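Local coordinates for 35 kDa hemin binding protein (Porphyromonas gingivalis, PDB 5Y1A), which probably binds hemin and is a cargo of the type IX secretion system that joins a thioredoxin domain to a beta-sandwich domain, at residues 34-39 against 263-268; 147-152 against 247-252; 159-164 against 235-240; 180-185 against 210-215; 184-189 against 243-248. All coordinates share one frame; numbering follows the deposited sequence. Where two conformers were deposited one is given.

Contact 1 of 5, residues 34-39 against 263-268; sequences FKKNVV and IINAGQ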
# COMPACT_ATOMS: atom_id res chain seq x y z
N PHE A 34 -6.79 11.07 20.48
CA PHE A 34 -5.67 10.59 19.69
C PHE A 34 -5.03 11.65 18.78
O PHE A 34 -5.62 12.69 18.54
CB PHE A 34 -6.10 9.32 18.90
CG PHE A 34 -6.70 8.26 19.76
CD1 PHE A 34 -5.89 7.51 20.61
CD2 PHE A 34 -8.06 8.02 19.75
CE1 PHE A 34 -6.44 6.54 21.44
CE2 PHE A 34 -8.61 7.04 20.56
CZ PHE A 34 -7.78 6.30 21.42
N LYS A 35 -3.83 11.36 18.27
CA LYS A 35 -3.07 12.30 17.44
C LYS A 35 -3.43 12.14 15.96
O LYS A 35 -3.21 11.09 15.39
CB LYS A 35 -1.57 12.02 17.63
CG LYS A 35 -0.65 12.80 16.70
CD LYS A 35 0.82 12.42 16.92
CE LYS A 35 1.16 11.07 16.25
NZ LYS A 35 2.59 10.71 16.48
N LYS A 36 -3.96 13.21 15.36
CA LYS A 36 -4.46 13.17 13.97
C LYS A 36 -3.35 13.09 12.91
O LYS A 36 -2.40 13.88 12.91
CB LYS A 36 -5.36 14.41 13.73
CG LYS A 36 -5.94 14.59 12.34
CD LYS A 36 -7.07 13.62 12.07
CE LYS A 36 -7.79 13.85 10.72
NZ LYS A 36 -8.91 14.83 10.78
N ASN A 37 -3.50 12.11 12.02
CA ASN A 37 -2.74 12.05 10.76
C ASN A 37 -3.72 12.31 9.63
O ASN A 37 -4.88 11.94 9.74
CB ASN A 37 -2.10 10.68 10.56
CG ASN A 37 -1.10 10.35 11.66
OD1 ASN A 37 -0.35 11.22 12.08
ND2 ASN A 37 -1.11 9.12 12.13
N VAL A 38 -3.22 12.91 8.56
CA VAL A 38 -4.05 13.34 7.43
C VAL A 38 -3.75 12.44 6.25
O VAL A 38 -2.59 12.19 5.95
CB VAL A 38 -3.78 14.81 7.08
CG1 VAL A 38 -4.30 15.14 5.63
CG2 VAL A 38 -4.48 15.72 8.06
N VAL A 39 -4.80 11.93 5.61
CA VAL A 39 -4.69 11.19 4.35
C VAL A 39 -5.10 12.09 3.19
O VAL A 39 -6.11 12.79 3.27
CB VAL A 39 -5.62 9.92 4.40
CG1 VAL A 39 -5.70 9.23 3.03
CG2 VAL A 39 -5.14 8.96 5.48
N ILE A 263 -12.43 10.38 6.61
CA ILE A 263 -11.40 9.55 7.22
C ILE A 263 -11.12 10.14 8.60
O ILE A 263 -10.86 11.35 8.74
CB ILE A 263 -10.14 9.51 6.34
CG1 ILE A 263 -10.50 9.02 4.92
CG2 ILE A 263 -9.07 8.65 7.02
CD1 ILE A 263 -9.29 8.91 3.94
N ILE A 264 -11.20 9.27 9.61
CA ILE A 264 -11.14 9.68 10.99
C ILE A 264 -9.66 9.74 11.44
O ILE A 264 -9.22 10.74 12.05
CB ILE A 264 -11.97 8.73 11.85
CG1 ILE A 264 -13.45 8.81 11.45
CG2 ILE A 264 -11.81 9.07 13.36
CD1 ILE A 264 -14.26 7.54 11.85
N ASN A 265 -8.92 8.65 11.21
CA ASN A 265 -7.47 8.69 11.42
C ASN A 265 -6.78 7.61 10.61
O ASN A 265 -7.44 6.76 10.00
CB ASN A 265 -7.13 8.54 12.91
CG ASN A 265 -5.89 9.34 13.31
OD1 ASN A 265 -5.13 9.85 12.46
ND2 ASN A 265 -5.68 9.46 14.60
N ALA A 266 -5.45 7.66 10.58
CA ALA A 266 -4.68 6.77 9.70
C ALA A 266 -3.36 6.42 10.36
O ALA A 266 -2.89 7.13 11.25
CB ALA A 266 -4.40 7.49 8.42
N GLY A 267 -2.75 5.34 9.88
CA GLY A 267 -1.40 4.95 10.28
C GLY A 267 -0.69 4.42 9.04
O GLY A 267 -1.33 3.95 8.09
N GLN A 268 0.64 4.49 9.03
CA GLN A 268 1.39 4.05 7.85
C GLN A 268 2.78 3.59 8.25
O GLN A 268 3.43 4.22 9.10
CB GLN A 268 1.51 5.18 6.83
CG GLN A 268 2.22 4.79 5.54
CD GLN A 268 2.35 5.96 4.62
OE1 GLN A 268 1.37 6.41 4.02
NE2 GLN A 268 3.57 6.48 4.51
O HOH W 1 -10.71 12.89 12.81
O HOH W 2 -11.21 14.05 9.20

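Contact 2 of 5, residues 147-152 against 247-252; sequences VNLKLT and VLAFVH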
# COMPACT_ATOMS: atom_id res chain seq x y z
N VAL A 147 -5.03 4.19 14.66
CA VAL A 147 -4.71 2.88 14.09
C VAL A 147 -3.21 2.74 13.95
O VAL A 147 -2.53 3.63 13.41
CB VAL A 147 -5.49 2.57 12.77
CG1 VAL A 147 -5.26 3.64 11.73
CG2 VAL A 147 -5.13 1.17 12.25
N ASN A 148 -2.73 1.62 14.47
CA ASN A 148 -1.32 1.27 14.52
C ASN A 148 -1.11 0.05 13.64
O ASN A 148 -1.97 -0.82 13.56
CB ASN A 148 -0.92 0.95 15.96
CG ASN A 148 -1.14 2.13 16.91
OD1 ASN A 148 -0.56 3.20 16.73
ND2 ASN A 148 -2.02 1.94 17.88
N LEU A 149 0.06 -0.01 13.01
CA LEU A 149 0.36 -1.07 12.04
C LEU A 149 1.60 -1.84 12.45
O LEU A 149 2.64 -1.24 12.82
CB LEU A 149 0.62 -0.44 10.67
CG LEU A 149 -0.54 0.05 9.81
CD1 LEU A 149 -1.30 1.24 10.45
CD2 LEU A 149 0.03 0.45 8.47
N LYS A 150 1.48 -3.16 12.41
CA LYS A 150 2.63 -4.05 12.52
C LYS A 150 2.67 -4.89 11.26
O LYS A 150 1.76 -5.68 10.99
CB LYS A 150 2.57 -4.91 13.80
CG LYS A 150 3.65 -6.01 13.87
CD LYS A 150 5.07 -5.47 13.78
CE LYS A 150 6.06 -6.65 13.60
NZ LYS A 150 7.49 -6.26 13.77
N LEU A 151 3.72 -4.69 10.49
CA LEU A 151 3.88 -5.40 9.22
C LEU A 151 4.94 -6.47 9.33
O LEU A 151 5.90 -6.31 10.09
CB LEU A 151 4.32 -4.42 8.12
CG LEU A 151 3.47 -3.15 7.94
CD1 LEU A 151 4.03 -2.33 6.77
CD2 LEU A 151 1.97 -3.52 7.70
N THR A 152 4.80 -7.53 8.53
CA THR A 152 5.93 -8.44 8.27
C THR A 152 6.04 -8.65 6.77
O THR A 152 5.03 -8.65 6.06
CB THR A 152 5.86 -9.81 9.02
OG1 THR A 152 4.84 -10.64 8.44
CG2 THR A 152 5.60 -9.63 10.52
N VAL A 247 2.53 0.49 3.65
CA VAL A 247 1.11 0.11 3.86
C VAL A 247 0.50 1.23 4.68
O VAL A 247 1.04 1.62 5.73
CB VAL A 247 0.90 -1.24 4.57
CG1 VAL A 247 -0.62 -1.49 4.84
CG2 VAL A 247 1.49 -2.37 3.73
N LEU A 248 -0.59 1.75 4.16
CA LEU A 248 -1.38 2.78 4.83
C LEU A 248 -2.71 2.15 5.25
O LEU A 248 -3.37 1.47 4.44
CB LEU A 248 -1.66 3.92 3.83
CG LEU A 248 -2.74 4.96 4.20
CD1 LEU A 248 -2.28 5.77 5.42
CD2 LEU A 248 -2.96 5.88 3.05
N ALA A 249 -3.12 2.39 6.49
CA ALA A 249 -4.46 1.97 6.91
C ALA A 249 -5.17 3.16 7.50
O ALA A 249 -4.54 4.00 8.19
CB ALA A 249 -4.38 0.86 7.95
N PHE A 250 -6.48 3.24 7.26
CA PHE A 250 -7.25 4.31 7.89
C PHE A 250 -8.65 3.88 8.31
O PHE A 250 -9.29 3.05 7.64
CB PHE A 250 -7.25 5.58 7.04
CG PHE A 250 -7.65 5.39 5.60
CD1 PHE A 250 -9.00 5.51 5.22
CD2 PHE A 250 -6.68 5.16 4.63
CE1 PHE A 250 -9.38 5.37 3.86
CE2 PHE A 250 -7.03 5.01 3.25
CZ PHE A 250 -8.39 5.12 2.88
N VAL A 251 -9.09 4.44 9.44
CA VAL A 251 -10.46 4.28 9.96
C VAL A 251 -11.32 5.42 9.41
O VAL A 251 -10.92 6.60 9.42
CB VAL A 251 -10.45 4.32 11.52
CG1 VAL A 251 -11.85 4.13 12.06
CG2 VAL A 251 -9.49 3.24 12.10
N HIS A 252 -12.50 5.08 8.91
CA HIS A 252 -13.32 6.08 8.24
C HIS A 252 -14.79 5.77 8.34
O HIS A 252 -15.18 4.61 8.57
CB HIS A 252 -12.89 6.21 6.75
CG HIS A 252 -13.00 4.93 5.96
ND1 HIS A 252 -14.12 4.60 5.23
CD2 HIS A 252 -12.10 3.94 5.73
CE1 HIS A 252 -13.92 3.45 4.59
NE2 HIS A 252 -12.70 3.02 4.89

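Contact 3 of 5, residues 159-164 against 235-240; sequences DVCTAT and FKLDGF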
# COMPACT_ATOMS: atom_id res chain seq x y z
N ASP A 159 5.85 -15.44 -1.42
CA ASP A 159 5.45 -15.43 -0.01
C ASP A 159 4.46 -14.31 0.25
O ASP A 159 4.49 -13.31 -0.45
CB ASP A 159 6.66 -15.21 0.88
CG ASP A 159 7.63 -16.37 0.84
OD1 ASP A 159 7.23 -17.51 1.20
OD2 ASP A 159 8.80 -16.13 0.49
N VAL A 160 3.59 -14.51 1.22
CA VAL A 160 2.69 -13.43 1.66
C VAL A 160 3.44 -12.46 2.57
O VAL A 160 4.43 -12.83 3.23
CB VAL A 160 1.39 -13.97 2.33
CG1 VAL A 160 0.66 -14.87 1.34
CG2 VAL A 160 1.70 -14.73 3.60
N CYS A 161 2.98 -11.21 2.58
CA CYS A 161 3.30 -10.26 3.62
C CYS A 161 2.11 -10.27 4.57
O CYS A 161 1.05 -10.78 4.24
CB CYS A 161 3.47 -8.87 3.02
SG CYS A 161 4.83 -8.75 1.85
N THR A 162 2.29 -9.72 5.76
CA THR A 162 1.17 -9.59 6.69
C THR A 162 1.10 -8.15 7.22
O THR A 162 2.10 -7.43 7.26
CB THR A 162 1.29 -10.59 7.88
OG1 THR A 162 2.26 -10.10 8.82
CG2 THR A 162 1.69 -11.99 7.38
N ALA A 163 -0.10 -7.76 7.63
CA ALA A 163 -0.32 -6.44 8.21
C ALA A 163 -1.34 -6.62 9.31
O ALA A 163 -2.44 -7.14 9.09
CB ALA A 163 -0.82 -5.46 7.14
N THR A 164 -0.96 -6.23 10.52
CA THR A 164 -1.87 -6.30 11.65
C THR A 164 -2.19 -4.86 12.05
O THR A 164 -1.28 -4.07 12.35
CB THR A 164 -1.25 -7.08 12.82
OG1 THR A 164 -0.92 -8.39 12.36
CG2 THR A 164 -2.25 -7.19 13.96
N PHE A 235 -1.31 -11.13 2.54
CA PHE A 235 -1.44 -10.86 1.10
C PHE A 235 -0.12 -11.03 0.33
O PHE A 235 0.93 -10.62 0.80
CB PHE A 235 -1.96 -9.41 0.89
CG PHE A 235 -1.10 -8.35 1.58
CD1 PHE A 235 -0.14 -7.62 0.87
CD2 PHE A 235 -1.26 -8.08 2.95
CE1 PHE A 235 0.68 -6.68 1.51
CE2 PHE A 235 -0.46 -7.13 3.61
CZ PHE A 235 0.51 -6.42 2.90
N LYS A 236 -0.21 -11.62 -0.86
CA LYS A 236 0.90 -11.66 -1.83
C LYS A 236 0.91 -10.38 -2.66
O LYS A 236 -0.13 -9.99 -3.21
CB LYS A 236 0.68 -12.86 -2.76
CG LYS A 236 1.64 -12.96 -3.96
CD LYS A 236 1.42 -14.28 -4.74
CE LYS A 236 0.99 -15.44 -3.83
NZ LYS A 236 1.18 -16.83 -4.37
N LEU A 237 2.06 -9.73 -2.79
CA LEU A 237 2.13 -8.50 -3.62
C LEU A 237 1.67 -8.82 -5.06
O LEU A 237 2.06 -9.84 -5.62
CB LEU A 237 3.52 -7.89 -3.65
CG LEU A 237 4.07 -7.39 -2.30
CD1 LEU A 237 5.40 -6.67 -2.52
CD2 LEU A 237 3.10 -6.44 -1.60
N ASP A 238 0.79 -7.97 -5.58
CA ASP A 238 0.16 -8.14 -6.90
C ASP A 238 1.12 -7.78 -8.05
O ASP A 238 0.88 -6.84 -8.81
CB ASP A 238 -1.08 -7.24 -6.98
CG ASP A 238 -2.35 -7.88 -6.38
OD1 ASP A 238 -2.32 -9.09 -6.00
OD2 ASP A 238 -3.39 -7.16 -6.32
N GLY A 239 2.23 -8.49 -8.19
CA GLY A 239 3.05 -8.33 -9.39
C GLY A 239 3.85 -7.05 -9.46
O GLY A 239 4.04 -6.47 -10.54
N PHE A 240 4.30 -6.59 -8.30
CA PHE A 240 5.27 -5.52 -8.25
C PHE A 240 6.26 -5.84 -7.17
O PHE A 240 5.98 -6.68 -6.28
CB PHE A 240 4.60 -4.15 -8.01
CG PHE A 240 3.70 -4.10 -6.79
CD1 PHE A 240 4.16 -3.63 -5.57
CD2 PHE A 240 2.36 -4.48 -6.90
CE1 PHE A 240 3.30 -3.56 -4.45
CE2 PHE A 240 1.50 -4.39 -5.80
CZ PHE A 240 1.97 -3.95 -4.59
O HOH W 3 4.49 -11.02 -1.75

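Contact 4 of 5, residues 180-185 against 210-215; sequences LTAYVL and MILSTD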
# COMPACT_ATOMS: atom_id res chain seq x y z
N LEU A 180 -12.51 0.11 7.97
CA LEU A 180 -11.07 0.22 7.78
C LEU A 180 -10.68 -0.09 6.33
O LEU A 180 -11.13 -1.11 5.74
CB LEU A 180 -10.31 -0.68 8.76
CG LEU A 180 -8.81 -0.43 8.68
CD1 LEU A 180 -8.27 0.07 9.97
CD2 LEU A 180 -8.08 -1.68 8.17
N THR A 181 -9.90 0.81 5.74
CA THR A 181 -9.33 0.59 4.41
C THR A 181 -7.82 0.58 4.53
O THR A 181 -7.24 1.38 5.27
CB THR A 181 -9.82 1.68 3.41
OG1 THR A 181 -11.23 1.51 3.21
CG2 THR A 181 -9.13 1.56 2.07
N ALA A 182 -7.17 -0.34 3.81
CA ALA A 182 -5.71 -0.33 3.77
C ALA A 182 -5.24 -0.42 2.31
O ALA A 182 -5.79 -1.21 1.49
CB ALA A 182 -5.13 -1.48 4.61
N TYR A 183 -4.21 0.36 2.01
CA TYR A 183 -3.58 0.39 0.71
C TYR A 183 -2.13 -0.10 0.80
O TYR A 183 -1.43 0.16 1.80
CB TYR A 183 -3.51 1.83 0.14
CG TYR A 183 -4.82 2.55 -0.08
CD1 TYR A 183 -6.01 1.86 -0.36
CD2 TYR A 183 -4.85 3.96 -0.07
CE1 TYR A 183 -7.21 2.58 -0.60
CE2 TYR A 183 -6.02 4.67 -0.29
CZ TYR A 183 -7.20 3.98 -0.55
OH TYR A 183 -8.37 4.70 -0.77
N VAL A 184 -1.70 -0.81 -0.25
CA VAL A 184 -0.27 -0.97 -0.50
C VAL A 184 0.14 0.12 -1.51
O VAL A 184 -0.43 0.21 -2.60
CB VAL A 184 0.09 -2.37 -1.03
CG1 VAL A 184 1.65 -2.48 -1.13
CG2 VAL A 184 -0.46 -3.47 -0.08
N LEU A 185 1.12 0.94 -1.12
CA LEU A 185 1.56 2.13 -1.85
C LEU A 185 2.95 1.86 -2.39
O LEU A 185 3.78 1.35 -1.66
CB LEU A 185 1.58 3.36 -0.92
CG LEU A 185 0.22 3.67 -0.28
CD1 LEU A 185 0.36 4.83 0.73
CD2 LEU A 185 -0.80 4.01 -1.36
N MET A 210 -2.67 -1.77 -4.43
CA MET A 210 -3.56 -2.76 -3.81
C MET A 210 -4.45 -2.13 -2.76
O MET A 210 -4.05 -1.20 -2.05
CB MET A 210 -2.78 -3.93 -3.16
CG MET A 210 -1.73 -4.61 -4.06
SD MET A 210 -0.80 -5.96 -3.20
CE MET A 210 -2.10 -7.14 -2.92
N ILE A 211 -5.66 -2.68 -2.63
CA ILE A 211 -6.59 -2.34 -1.56
C ILE A 211 -6.90 -3.67 -0.87
O ILE A 211 -7.38 -4.62 -1.50
CB ILE A 211 -7.92 -1.67 -2.09
CG1 ILE A 211 -7.60 -0.44 -2.99
CG2 ILE A 211 -8.82 -1.27 -0.91
CD1 ILE A 211 -7.43 -0.72 -4.51
N LEU A 212 -6.62 -3.72 0.43
CA LEU A 212 -6.61 -4.99 1.16
C LEU A 212 -7.98 -5.54 1.56
O LEU A 212 -8.09 -6.74 1.88
CB LEU A 212 -5.70 -4.89 2.36
CG LEU A 212 -4.24 -4.56 2.00
CD1 LEU A 212 -3.37 -4.66 3.25
CD2 LEU A 212 -3.66 -5.47 0.87
N SER A 213 -9.00 -4.69 1.54
CA SER A 213 -10.39 -5.13 1.76
C SER A 213 -11.04 -5.52 0.44
O SER A 213 -11.02 -4.73 -0.51
CB SER A 213 -11.18 -4.01 2.42
OG SER A 213 -10.93 -2.78 1.75
N THR A 214 -11.61 -6.73 0.36
CA THR A 214 -12.31 -7.18 -0.86
C THR A 214 -13.18 -6.06 -1.45
O THR A 214 -13.08 -5.73 -2.64
CB THR A 214 -13.14 -8.43 -0.56
OG1 THR A 214 -12.23 -9.52 -0.30
CG2 THR A 214 -14.03 -8.77 -1.76
N ASP A 215 -14.02 -5.47 -0.60
CA ASP A 215 -14.74 -4.26 -0.95
C ASP A 215 -13.77 -3.09 -0.87
O ASP A 215 -13.14 -2.87 0.17
CB ASP A 215 -15.90 -4.02 0.03
CG ASP A 215 -16.93 -3.01 -0.51
OD1 ASP A 215 -18.06 -3.02 0.01
OD2 ASP A 215 -16.61 -2.24 -1.45
O HOH W 4 -8.72 -2.08 2.61

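Contact 5 of 5, residues 184-189 against 243-248; sequences VLKNNM and KDTDVL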
# COMPACT_ATOMS: atom_id res chain seq x y z
N VAL A 184 -1.70 -0.81 -0.25
CA VAL A 184 -0.27 -0.97 -0.50
C VAL A 184 0.14 0.12 -1.51
O VAL A 184 -0.43 0.21 -2.60
CB VAL A 184 0.09 -2.37 -1.03
CG1 VAL A 184 1.65 -2.48 -1.13
CG2 VAL A 184 -0.46 -3.47 -0.08
N LEU A 185 1.12 0.94 -1.12
CA LEU A 185 1.56 2.13 -1.85
C LEU A 185 2.95 1.86 -2.39
O LEU A 185 3.78 1.35 -1.66
CB LEU A 185 1.58 3.36 -0.92
CG LEU A 185 0.22 3.67 -0.28
CD1 LEU A 185 0.36 4.83 0.73
CD2 LEU A 185 -0.80 4.01 -1.36
N LYS A 186 3.19 2.20 -3.65
CA LYS A 186 4.48 1.97 -4.31
C LYS A 186 5.16 3.31 -4.59
O LYS A 186 4.55 4.18 -5.23
CB LYS A 186 4.29 1.19 -5.61
CG LYS A 186 5.59 0.80 -6.33
CD LYS A 186 6.38 -0.24 -5.55
CE LYS A 186 7.74 -0.57 -6.19
NZ LYS A 186 8.77 0.46 -5.90
N ASN A 187 6.39 3.46 -4.10
CA ASN A 187 7.21 4.67 -4.33
C ASN A 187 8.27 4.41 -5.37
O ASN A 187 8.54 3.24 -5.69
CB ASN A 187 7.84 5.15 -3.03
CG ASN A 187 6.81 5.41 -1.96
OD1 ASN A 187 5.79 6.08 -2.22
ND2 ASN A 187 7.05 4.89 -0.76
N ASN A 188 8.90 5.49 -5.86
CA ASN A 188 9.92 5.39 -6.92
C ASN A 188 9.53 4.43 -8.02
O ASN A 188 10.30 3.52 -8.42
CB ASN A 188 11.27 5.00 -6.31
CG ASN A 188 11.80 6.04 -5.38
OD1 ASN A 188 11.65 7.23 -5.62
ND2 ASN A 188 12.43 5.59 -4.29
N MET A 189 8.33 4.63 -8.53
CA MET A 189 7.74 3.68 -9.44
C MET A 189 7.87 4.13 -10.87
O MET A 189 7.44 5.23 -11.22
CB MET A 189 6.24 3.50 -9.10
CG MET A 189 5.51 2.55 -10.04
SD MET A 189 3.69 2.45 -9.70
CE MET A 189 3.24 1.23 -10.90
N LYS A 243 10.47 -3.48 -2.91
CA LYS A 243 11.33 -2.32 -2.65
C LYS A 243 10.49 -1.03 -2.75
O LYS A 243 9.68 -0.87 -3.67
CB LYS A 243 12.50 -2.31 -3.63
CG LYS A 243 13.51 -1.18 -3.48
CD LYS A 243 14.50 -1.25 -4.64
CE LYS A 243 15.11 0.10 -4.96
NZ LYS A 243 15.76 0.07 -6.32
N ASP A 244 10.70 -0.16 -1.77
CA ASP A 244 10.04 1.17 -1.67
C ASP A 244 8.51 1.09 -1.63
O ASP A 244 7.84 1.76 -2.41
CB ASP A 244 10.46 2.07 -2.86
CG ASP A 244 11.93 2.37 -2.88
OD1 ASP A 244 12.49 2.56 -1.79
OD2 ASP A 244 12.51 2.40 -3.98
N THR A 245 7.97 0.25 -0.75
CA THR A 245 6.53 0.12 -0.56
C THR A 245 6.15 0.49 0.86
O THR A 245 6.92 0.24 1.80
CB THR A 245 5.99 -1.31 -0.87
OG1 THR A 245 6.74 -2.28 -0.12
CG2 THR A 245 6.09 -1.61 -2.35
N ASP A 246 4.97 1.09 1.01
CA ASP A 246 4.37 1.41 2.31
C ASP A 246 3.01 0.71 2.42
O ASP A 246 2.40 0.40 1.40
CB ASP A 246 4.13 2.92 2.43
CG ASP A 246 5.43 3.73 2.45
OD1 ASP A 246 6.38 3.30 3.14
OD2 ASP A 246 5.50 4.78 1.77
N VAL A 247 2.53 0.49 3.65
CA VAL A 247 1.11 0.11 3.86
C VAL A 247 0.50 1.23 4.68
O VAL A 247 1.04 1.62 5.73
CB VAL A 247 0.90 -1.24 4.57
CG1 VAL A 247 -0.62 -1.49 4.84
CG2 VAL A 247 1.49 -2.37 3.73
N LEU A 248 -0.59 1.75 4.16
CA LEU A 248 -1.38 2.78 4.83
C LEU A 248 -2.71 2.15 5.25
O LEU A 248 -3.37 1.47 4.44
CB LEU A 248 -1.66 3.92 3.83
CG LEU A 248 -2.74 4.96 4.20
CD1 LEU A 248 -2.28 5.77 5.42
CD2 LEU A 248 -2.96 5.88 3.05
O HOH W 5 3.58 6.18 0.29

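Contact 1 of 5, residues 34-39 against 263-268
Two backbone N-H groups grip Asn265 OD1: Asn37 N reaches it across the contact at 2.8 Å, and Ala266 N, the next residue in the chain, adds a weaker and more bent bond. The same carboxamide works with its other end, because Asn265 ND2 gives a nearly straight bond of 3.1 Å to Lys35 O. Lys35 O lies in the plane of the Asn265 amide, whereas ND2 stands well above the carbonyl plane of Lys35. ND2 also bonds to Ala145 O, so the amide is held at both ends and its rotation is fixed. Asn37 answers from the other segment: ND2 donates to Ala266 O at 2.8 Å, with CG beside its own backbone N (chi1 -62°) so that the amide leans onto strand 263-268. The two amide planes are 53° apart. Ile264 and Asn265 form a classic beta bulge, both facing Val251. Lys36, bent at chi2 and chi4, brings CD to 3.6 Å from Ile264 O; its NZ bonds to Gly137 O and reaches Ile263 O through a water 2.9 Å from NZ. Beyond the asparagines, Val39 CG2 presses tightly on Ala266 CB at 3.4 Å, and CG1 meets Ile263 CD1. Where the first strand of the thioredoxin-like part breaks, the Asn265 side chain thus satisfies Lys35 O and Asn37 N, with apolar packing of Val39 beside it.

Contact 2 of 5, residues 147-152 against 247-252
Although Phe250 CA comes within 4.4 Å of Val147 CG1, the Phe250 side chain leaves its strand on the side away from 147-152. Leu248 CG lies at the edge of that ring, in its plane, and the Tyr183 ring meets it edge-to-face; Ile263 and Ala266 of the neighbouring strand also touch it. The contact itself is made by the residues between, Val247, Ala249 and Val251, which present their side chains to Val147, Leu149 and Leu151. No hydrogen bond crosses. The strand axes pass 7.5 Å apart and run at 153°, nearly antiparallel, as expected for two sheets laid face to face in a beta-sandwich: strand 145-153 belongs to one sheet and strand 245-252 to the other. Leu149 splits its two methyls between neighbours on the facing strand, CD1 standing 4.0 Å from Ala249 CB and CD2 pushing close to Val247 O, at 3.1 Å. Val147 holds CG1 in the crowded position between backbone N and carbonyl carbon (chi1 56°), which sets this methyl 3.6 Å from Ala249 O, while its CB meets Val251 CG2 at 4.1 Å. At the other end Leu151 forks against Val247: CD1 and CD2 both approach Val247 CB, and Leu151 CD1 lies 4.0 Å from Val247 CG2. Phe165 of strand 161-169 packs on both Leu149 and Ala249, and Ala163 on Leu151.

Contact 3 of 5, residues 159-164 against 235-240
Phe235 pairs with Cys161 as an antiparallel hydrogen-bonded pair where the outermost strand 228-235 of one sandwich sheet runs out beside strand 161-169. Phe235 N donates to Cys161 O at 2.9 Å, and Phe235 O receives Cys161 N at 2.8 Å from above its carbonyl plane. Its ring, with CG between backbone N and carbonyl carbon (chi1 55°), swings back over the partner strand. Cys161 CB sits over one face in a CH-pi contact, 4.1 Å from the ring centroid and offset toward the rim; Cys161 SG is set obliquely, farther from the ring. Ala163 CB meets the edge in plane, 3.9 Å from Phe235 CE2. Beyond the pair the chain leaves the sheet. Lys236 brings its backbone N near Val160 CG1, and in one of its two conformers NZ makes a salt bridge to Glu158. Leu237 turns its end toward the Cys161 sulfur, CG to SG 4.4 Å, where Ile242 and Leu271 close in on both. A water joins the backbones here, accepting from Leu237 N and donating to Asp159 O at 2.6 Å, and so extends the pairing where direct bonds stop. Asp238 centres an inverse gamma turn, and its carbonyl takes a bond from Trp88 NE1. The turn carries Phe240 onto the facing sheet, where its CZ rests 3.8 Å from Val184 CG1.

Contact 4 of 5, residues 180-185 against 210-215
Strand 180-185 and segment 210-215 run antiparallel, their touching parts 160° apart, with Tyr183 and Ile211 a non-hydrogen-bonded pair and Val184 and Met210 a hydrogen-bonded one. This is the seam between strand 179-186 and the outermost strand 207-220 of one sheet of the beta-sandwich. Leu212 N donates to Ala182 O at 2.8 Å and Val184 N to Met210 O at 3.0 Å; past Leu212 the regular pairing gives out, and a water accepts from Ala182 N instead. On one face Tyr183 and Ile211 extend alongside each other, with Ile211 CG1 3.8 Å from Tyr183 CD1 and placed obliquely to the ring. Leu94 of helix 89-102 covers both, and Tyr183 OH bonds to Glu41, tying this face to the thioredoxin-like part. On the other face, inside the sandwich, Leu212 brings CD1 to 3.9 Å from Ala182 CB. Phe235 reaches this side from the opposing sheet. Met210 runs alongside Val184 and bends at chi3 (66°), so that CE bears off from Val184. Val184 CG2, beside its backbone N, touches both Met210 CB and Leu212 CD2, 3.9 Å from each.

Contact 5 of 5, residues 184-189 against 243-248
Strands 179-186 and 245-252, the two inner strands of the antiparallel sandwich sheet, pair here and then fray into loops at one end. Leu185 and Asp246 form the hydrogen-bonded pair: Leu185 N donates to Asp246 O and Asp246 N returns the bond to Leu185 O, each 2.9 Å. Beyond Lys186 and Thr245, a non-hydrogen-bonded pair, Asn187 N still bonds to Asp244 O at 2.8 Å. Side-chain amides then take over. Asn187 CG stands beside its own backbone N (chi1 -57°), which carries ND2 to Asp246 OD2 at 3.0 Å. The donor comes from above the carboxylate plane, 55° out of it, while OD2 lies in the plane of the amide; the Asn187 OD1 end is held by His206 N. Asn188 ND2 makes a weak bond to Asp244 OD2, amide and carboxylate nearly at right angles. In one of its two conformers Lys186 curls back at chi2 and chi4, so that Lys186 NZ bridges two carbonyls, Lys243 O at 2.8 Å and, also at 2.8 Å, Asn187 O of the residue that follows Lys186. The bend lays its CD beside Thr245 CG2. On the face of Leu185 and Asp246, Leu185 CD1 meets Leu248 CB at 3.8 Å. Asn188 and Met189 form a G1 beta bulge opposite His204. Thr76 of strand 73-79 covers Leu185 and Leu248 on the thioredoxin-like side, and Gln268 of strand 263-270 lies beside them.

How the contacts relate
From the N terminus, contact 1 closes the longest loop, joining the first strand of the thioredoxin-like part to the last strand of a sandwich sheet, and all the others lie within it. Contact 2 comes next, bringing strand 145-153 onto strand 245-252 across the sandwich. Inside it nests contact 3, which pairs the ends of strands 161-169 and 228-235, and inside that contact 4, between neighbouring strands 179-186 and 207-220. Contact 5 starts from the same strand as contact 4, crosses contact 3 along the chain and ends on the strand used by contact 2. Contact 3 touches contacts 4 and 5 at the Val184 they share, so the two sheets meet there.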